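Local coordinates for 3-methyladenine dna-glycosylase (Archaeoglobus fulgidus, PDB 2JHN), which belongs to the AlkA-like DNA glycosylases of the HhH-GPD superfamily of base excision DNA repair proteins, at residues 224-236 with 271-283. The protein carries 1 engineered substitution. Sequence-based numbering, arbitrary orientation.
Sequences ELVLSIALGKNVF and GRFARDILFYLFL. Engineered in segment 224-236: Ile229 (natural residue Met). With GOL (glycerol), chain I.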
loop_
_atom_site.group_PDB
_atom_site.type_symbol
_atom_site.label_atom_id
_atom_site.label_comp_id
_atom_site.label_asym_id
_atom_site.label_seq_id
_atom_site.Cartn_x
_atom_site.Cartn_y
_atom_site.Cartn_z
ATOM N N GLU A 224 -8.672 -2.547 -9.983
ATOM C CA GLU A 224 -7.592 -1.627 -10.410
ATOM C C GLU A 224 -6.771 -1.103 -9.238
ATOM O O GLU A 224 -5.538 -0.962 -9.366
ATOM C CB GLU A 224 -8.113 -0.484 -11.285
ATOM C CG GLU A 224 -8.717 -1.001 -12.607
ATOM C CD GLU A 224 -9.187 0.097 -13.529
ATOM O OE1 GLU A 224 -9.373 1.254 -13.054
ATOM O OE2 GLU A 224 -9.339 -0.218 -14.747
ATOM N N LEU A 225 -7.423 -0.822 -8.120
ATOM C CA LEU A 225 -6.692 -0.429 -6.892
ATOM C C LEU A 225 -5.747 -1.573 -6.446
ATOM O O LEU A 225 -4.560 -1.350 -6.199
ATOM C CB LEU A 225 -7.676 -0.058 -5.776
ATOM C CG LEU A 225 -7.157 0.633 -4.528
ATOM C CD1 LEU A 225 -6.598 2.013 -4.951
ATOM C CD2 LEU A 225 -8.355 0.785 -3.555
ATOM N N VAL A 226 -6.257 -2.800 -6.407
ATOM C CA VAL A 226 -5.400 -3.971 -6.052
ATOM C C VAL A 226 -4.221 -4.078 -7.002
ATOM O O VAL A 226 -3.076 -4.210 -6.563
ATOM C CB VAL A 226 -6.203 -5.279 -6.025
ATOM C CG1 VAL A 226 -5.258 -6.526 -6.013
ATOM C CG2 VAL A 226 -7.155 -5.285 -4.803
ATOM N N LEU A 227 -4.501 -4.020 -8.308
ATOM C CA LEU A 227 -3.478 -4.152 -9.318
ATOM C C LEU A 227 -2.317 -3.162 -9.090
ATOM O O LEU A 227 -1.157 -3.535 -9.167
ATOM C CB LEU A 227 -4.076 -3.959 -10.721
ATOM C CG LEU A 227 -4.677 -5.288 -11.264
ATOM C CD1 LEU A 227 -5.676 -5.018 -12.361
ATOM C CD2 LEU A 227 -3.540 -6.146 -11.806
ATOM N N SER A 228 -2.657 -1.930 -8.785
ATOM C CA SER A 228 -1.635 -0.878 -8.622
ATOM C C SER A 228 -0.985 -0.906 -7.231
ATOM O O SER A 228 0.255 -0.933 -7.119
ATOM C CB SER A 228 -2.244 0.495 -8.906
ATOM O OG SER A 228 -3.433 0.716 -8.176
ATOM N N ILE A 229 -1.802 -0.892 -6.193
ATOM C CA ILE A 229 -1.277 -0.722 -4.826
ATOM C C ILE A 229 -0.792 -1.999 -4.141
ATOM O O ILE A 229 0.013 -1.908 -3.198
ATOM C CB ILE A 229 -2.210 0.137 -3.884
ATOM C CG1 ILE A 229 -3.368 -0.685 -3.308
ATOM C CG2 ILE A 229 -2.690 1.431 -4.599
ATOM C CD1 ILE A 229 -4.207 0.045 -2.184
ATOM N N ALA A 230 -1.261 -3.164 -4.600
ATOM C CA ALA A 230 -0.874 -4.466 -4.038
ATOM C C ALA A 230 0.008 -5.307 -4.971
ATOM O O ALA A 230 0.945 -5.978 -4.502
ATOM C CB ALA A 230 -2.114 -5.271 -3.599
ATOM N N LEU A 231 -0.269 -5.252 -6.271
ATOM C CA LEU A 231 0.377 -6.087 -7.269
ATOM C C LEU A 231 1.541 -5.398 -7.965
ATOM O O LEU A 231 2.309 -6.050 -8.670
ATOM C CB LEU A 231 -0.648 -6.616 -8.306
ATOM C CG LEU A 231 -1.754 -7.514 -7.753
ATOM C CD1 LEU A 231 -2.444 -8.314 -8.834
ATOM C CD2 LEU A 231 -1.198 -8.452 -6.653
ATOM N N GLY A 232 1.672 -4.091 -7.769
ATOM C CA GLY A 232 2.752 -3.315 -8.411
ATOM C C GLY A 232 2.650 -3.126 -9.934
ATOM O O GLY A 232 3.660 -2.831 -10.602
ATOM N N LYS A 233 1.442 -3.263 -10.482
ATOM C CA LYS A 233 1.213 -3.103 -11.931
ATOM C C LYS A 233 0.801 -1.697 -12.297
ATOM O O LYS A 233 0.136 -1.001 -11.517
ATOM C CB LYS A 233 0.155 -4.077 -12.459
ATOM C CG LYS A 233 0.380 -5.559 -12.117
ATOM C CD LYS A 233 1.661 -6.130 -12.670
ATOM C CE LYS A 233 1.665 -7.635 -12.526
ATOM N NZ LYS A 233 3.016 -8.184 -12.718
ATOM N N ASN A 234 1.176 -1.290 -13.504
ATOM C CA ASN A 234 0.889 0.049 -13.975
ATOM C C ASN A 234 -0.545 0.160 -14.515
ATOM O O ASN A 234 -0.777 0.349 -15.724
ATOM C CB ASN A 234 1.918 0.471 -15.019
ATOM C CG ASN A 234 1.876 1.963 -15.305
ATOM O OD1 ASN A 234 1.593 2.760 -14.409
ATOM N ND2 ASN A 234 2.142 2.343 -16.549
ATOM N N VAL A 235 -1.505 0.019 -13.604
ATOM C CA VAL A 235 -2.914 0.101 -13.922
ATOM C C VAL A 235 -3.425 1.296 -13.126
ATOM O O VAL A 235 -3.172 1.411 -11.922
ATOM C CB VAL A 235 -3.628 -1.219 -13.550
ATOM C CG1 VAL A 235 -5.127 -1.103 -13.679
ATOM C CG2 VAL A 235 -3.092 -2.364 -14.437
ATOM N N PHE A 236 -4.093 2.222 -13.786
ATOM C CA PHE A 236 -4.369 3.481 -13.105
ATOM C C PHE A 236 -5.838 3.513 -12.712
ATOM O O PHE A 236 -6.705 3.530 -13.599
ATOM C CB PHE A 236 -3.981 4.673 -13.992
ATOM C CG PHE A 236 -4.001 6.001 -13.265
ATOM C CD1 PHE A 236 -2.926 6.374 -12.434
ATOM C CD2 PHE A 236 -5.080 6.869 -13.414
ATOM C CE1 PHE A 236 -2.937 7.620 -11.753
ATOM C CE2 PHE A 236 -5.127 8.104 -12.749
ATOM C CZ PHE A 236 -4.035 8.480 -11.913
ATOM N N GLY A 271 2.009 7.920 -18.428
ATOM C CA GLY A 271 2.709 6.834 -19.122
ATOM C C GLY A 271 3.201 5.738 -18.200
ATOM O O GLY A 271 2.449 5.284 -17.322
ATOM N N ARG A 272 4.464 5.339 -18.364
ATOM C CA ARG A 272 5.015 4.176 -17.651
ATOM C C ARG A 272 5.132 4.443 -16.136
ATOM O O ARG A 272 5.382 3.534 -15.344
ATOM C CB ARG A 272 6.373 3.761 -18.231
ATOM C CG ARG A 272 7.518 4.760 -18.068
ATOM C CD ARG A 272 8.521 4.595 -19.238
ATOM N NE ARG A 272 9.684 5.471 -19.142
ATOM C CZ ARG A 272 9.755 6.711 -19.626
ATOM N NH1 ARG A 272 8.723 7.271 -20.247
ATOM N NH2 ARG A 272 10.885 7.400 -19.472
ATOM N N PHE A 273 4.996 5.704 -15.762
ATOM C CA PHE A 273 5.142 6.133 -14.359
ATOM C C PHE A 273 3.815 6.392 -13.649
ATOM O O PHE A 273 3.804 6.933 -12.535
ATOM C CB PHE A 273 6.055 7.367 -14.275
ATOM C CG PHE A 273 7.483 7.065 -14.587
ATOM C CD1 PHE A 273 8.244 6.230 -13.753
ATOM C CD2 PHE A 273 8.079 7.601 -15.734
ATOM C CE1 PHE A 273 9.570 5.934 -14.060
ATOM C CE2 PHE A 273 9.412 7.298 -16.035
ATOM C CZ PHE A 273 10.153 6.488 -15.221
ATOM N N ALA A 274 2.700 5.976 -14.256
ATOM C CA ALA A 274 1.368 6.238 -13.672
ATOM C C ALA A 274 1.230 5.696 -12.231
ATOM O O ALA A 274 0.642 6.371 -11.372
ATOM C CB ALA A 274 0.246 5.670 -14.545
ATOM N N ARG A 275 1.768 4.485 -11.987
ATOM C CA ARG A 275 1.714 3.876 -10.620
ATOM C C ARG A 275 2.486 4.682 -9.550
ATOM O O ARG A 275 2.050 4.780 -8.418
ATOM C CB ARG A 275 2.192 2.409 -10.643
ATOM C CG ARG A 275 1.595 1.554 -9.493
ATOM C CD ARG A 275 2.306 0.202 -9.394
ATOM N NE ARG A 275 3.621 0.369 -8.787
ATOM C CZ ARG A 275 3.828 0.441 -7.477
ATOM N NH1 ARG A 275 2.807 0.331 -6.636
ATOM N NH2 ARG A 275 5.058 0.643 -7.010
ATOM N N ASP A 276 3.637 5.257 -9.916
ATOM C CA ASP A 276 4.386 6.114 -8.997
ATOM C C ASP A 276 3.640 7.422 -8.783
ATOM O O ASP A 276 3.446 7.894 -7.652
ATOM C CB ASP A 276 5.767 6.411 -9.613
ATOM C CG ASP A 276 6.577 5.169 -9.820
ATOM O OD1 ASP A 276 7.123 4.648 -8.827
ATOM O OD2 ASP A 276 6.685 4.710 -10.989
ATOM N N ILE A 277 3.183 8.012 -9.881
ATOM C CA ILE A 277 2.418 9.268 -9.777
ATOM C C ILE A 277 1.136 9.101 -8.944
ATOM O O ILE A 277 0.712 10.004 -8.235
ATOM C CB ILE A 277 2.132 9.850 -11.200
ATOM C CG1 ILE A 277 3.471 10.224 -11.857
ATOM C CG2 ILE A 277 1.119 11.028 -11.146
ATOM C CD1 ILE A 277 3.381 10.402 -13.397
ATOM N N LEU A 278 0.511 7.932 -9.028
ATOM C CA LEU A 278 -0.651 7.652 -8.223
ATOM C C LEU A 278 -0.406 7.892 -6.717
ATOM O O LEU A 278 -1.263 8.461 -6.030
ATOM C CB LEU A 278 -1.053 6.186 -8.442
ATOM C CG LEU A 278 -2.184 5.631 -7.571
ATOM C CD1 LEU A 278 -3.504 6.333 -7.838
ATOM C CD2 LEU A 278 -2.293 4.137 -7.773
ATOM N N PHE A 279 0.748 7.462 -6.208
ATOM C CA PHE A 279 1.077 7.676 -4.784
ATOM C C PHE A 279 1.244 9.184 -4.442
ATOM O O PHE A 279 0.820 9.629 -3.363
ATOM C CB PHE A 279 2.321 6.883 -4.376
ATOM C CG PHE A 279 2.052 5.409 -4.090
ATOM C CD1 PHE A 279 1.354 4.607 -4.990
ATOM C CD2 PHE A 279 2.531 4.821 -2.900
ATOM C CE1 PHE A 279 1.128 3.226 -4.727
ATOM C CE2 PHE A 279 2.320 3.448 -2.632
ATOM C CZ PHE A 279 1.609 2.654 -3.546
ATOM N N TYR A 280 1.857 9.935 -5.362
ATOM C CA TYR A 280 1.919 11.421 -5.247
ATOM C C TYR A 280 0.517 12.048 -5.245
ATOM O O TYR A 280 0.285 13.001 -4.509
ATOM C CB TYR A 280 2.786 12.037 -6.365
ATOM C CG TYR A 280 4.288 11.811 -6.152
ATOM C CD1 TYR A 280 4.876 10.602 -6.513
ATOM C CD2 TYR A 280 5.104 12.812 -5.576
ATOM C CE1 TYR A 280 6.255 10.354 -6.301
ATOM C CE2 TYR A 280 6.500 12.596 -5.390
ATOM C CZ TYR A 280 7.058 11.359 -5.747
ATOM O OH TYR A 280 8.386 11.114 -5.551
ATOM N N LEU A 281 -0.407 11.510 -6.053
ATOM C CA LEU A 281 -1.801 11.995 -6.091
ATOM C C LEU A 281 -2.530 11.683 -4.763
ATOM O O LEU A 281 -3.302 12.511 -4.276
ATOM C CB LEU A 281 -2.569 11.421 -7.291
ATOM C CG LEU A 281 -2.075 11.831 -8.681
ATOM C CD1 LEU A 281 -2.831 11.081 -9.769
ATOM C CD2 LEU A 281 -2.183 13.365 -8.919
ATOM N N PHE A 282 -2.271 10.516 -4.168
ATOM C CA PHE A 282 -2.844 10.216 -2.843
ATOM C C PHE A 282 -2.343 11.238 -1.809
ATOM O O PHE A 282 -3.122 11.749 -1.006
ATOM C CB PHE A 282 -2.467 8.816 -2.338
ATOM C CG PHE A 282 -3.141 7.667 -3.078
ATOM C CD1 PHE A 282 -4.449 7.772 -3.579
ATOM C CD2 PHE A 282 -2.454 6.471 -3.231
ATOM C CE1 PHE A 282 -5.054 6.650 -4.259
ATOM C CE2 PHE A 282 -3.031 5.366 -3.880
ATOM C CZ PHE A 282 -4.336 5.473 -4.399
ATOM N N LEU A 283 -1.042 11.513 -1.810
ATOM C CA LEU A 283 -0.495 12.497 -0.866
ATOM C C LEU A 283 -1.139 13.879 -1.079
ATOM O O LEU A 283 -1.483 14.555 -0.128
ATOM C CB LEU A 283 1.021 12.606 -1.015
ATOM C CG LEU A 283 1.852 11.405 -0.575
ATOM C CD1 LEU A 283 3.266 11.537 -1.114
ATOM C CD2 LEU A 283 1.816 11.300 0.942
HETATM C C1 GOL I . -2.159 2.710 -17.101
HETATM O O1 GOL I . -3.472 2.501 -16.622
HETATM C C2 GOL I . -1.825 4.191 -17.244
HETATM O O2 GOL I . -2.987 4.981 -17.287
HETATM C C3 GOL I . -1.016 4.418 -18.517
HETATM O O3 GOL I . -0.104 5.472 -18.309
HETATM O O HOH W 1 5.978 -1.674 -9.812
#
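The ring of Phe236 meets the helix of 271-283 with its edge: Ala274 O and Leu281 CD1 both lie near the ring plane, the methyl 3.6 Å from Phe236 CZ, while Leu278 CB approaches obliquely. Helices 220-229 and 274-287 belong to the helical part of this HhH-GPD-type glycosylase, and their short segments here cross at -103° with axes 10.7 Å apart, leaving the loop after the first helix to make much of the contact. A phenylalanine suits this largely apolar pocket, where Ala274 O is a polar atom at the ring edge and which Val243 of helix 241-251 and Val262 and Ala266 of helix 259-270 help to line. The guanidinium of Arg275 carries Gly232 CA over one face and Ser228 O at its edge; the Phe282 ring takes Ile229 CG2, from an engineered residue, at its edge and Leu278 O over a face.

Arginine is long enough to bridge the separation of the helices. Its chain bends at chi3 (75°), bringing NH1 to Ser228 O at 2.9 Å, a carbonyl near the helix end; NH1 also reaches Gly112 O, so one nitrogen joins two parts of the backbone. Glycine suits position 232 because phi is positive (70°) where the chain leaves the helix; a water donates to Gly232 O and accepts a weak bond from Arg275 NE. Ser228 is small enough for Leu278 CD2 to pack against its CB.

Asn234 turns its amide away from its own N (chi1 -166°) and toward the start of the other helix, where OD1 accepts from Arg275 N at 3.0 Å and ND2 donates to Gly271 O at 3.1 Å along a nearly straight bond. Ala274 N reaches that same Gly271 O from the opposite face of the carbonyl plane.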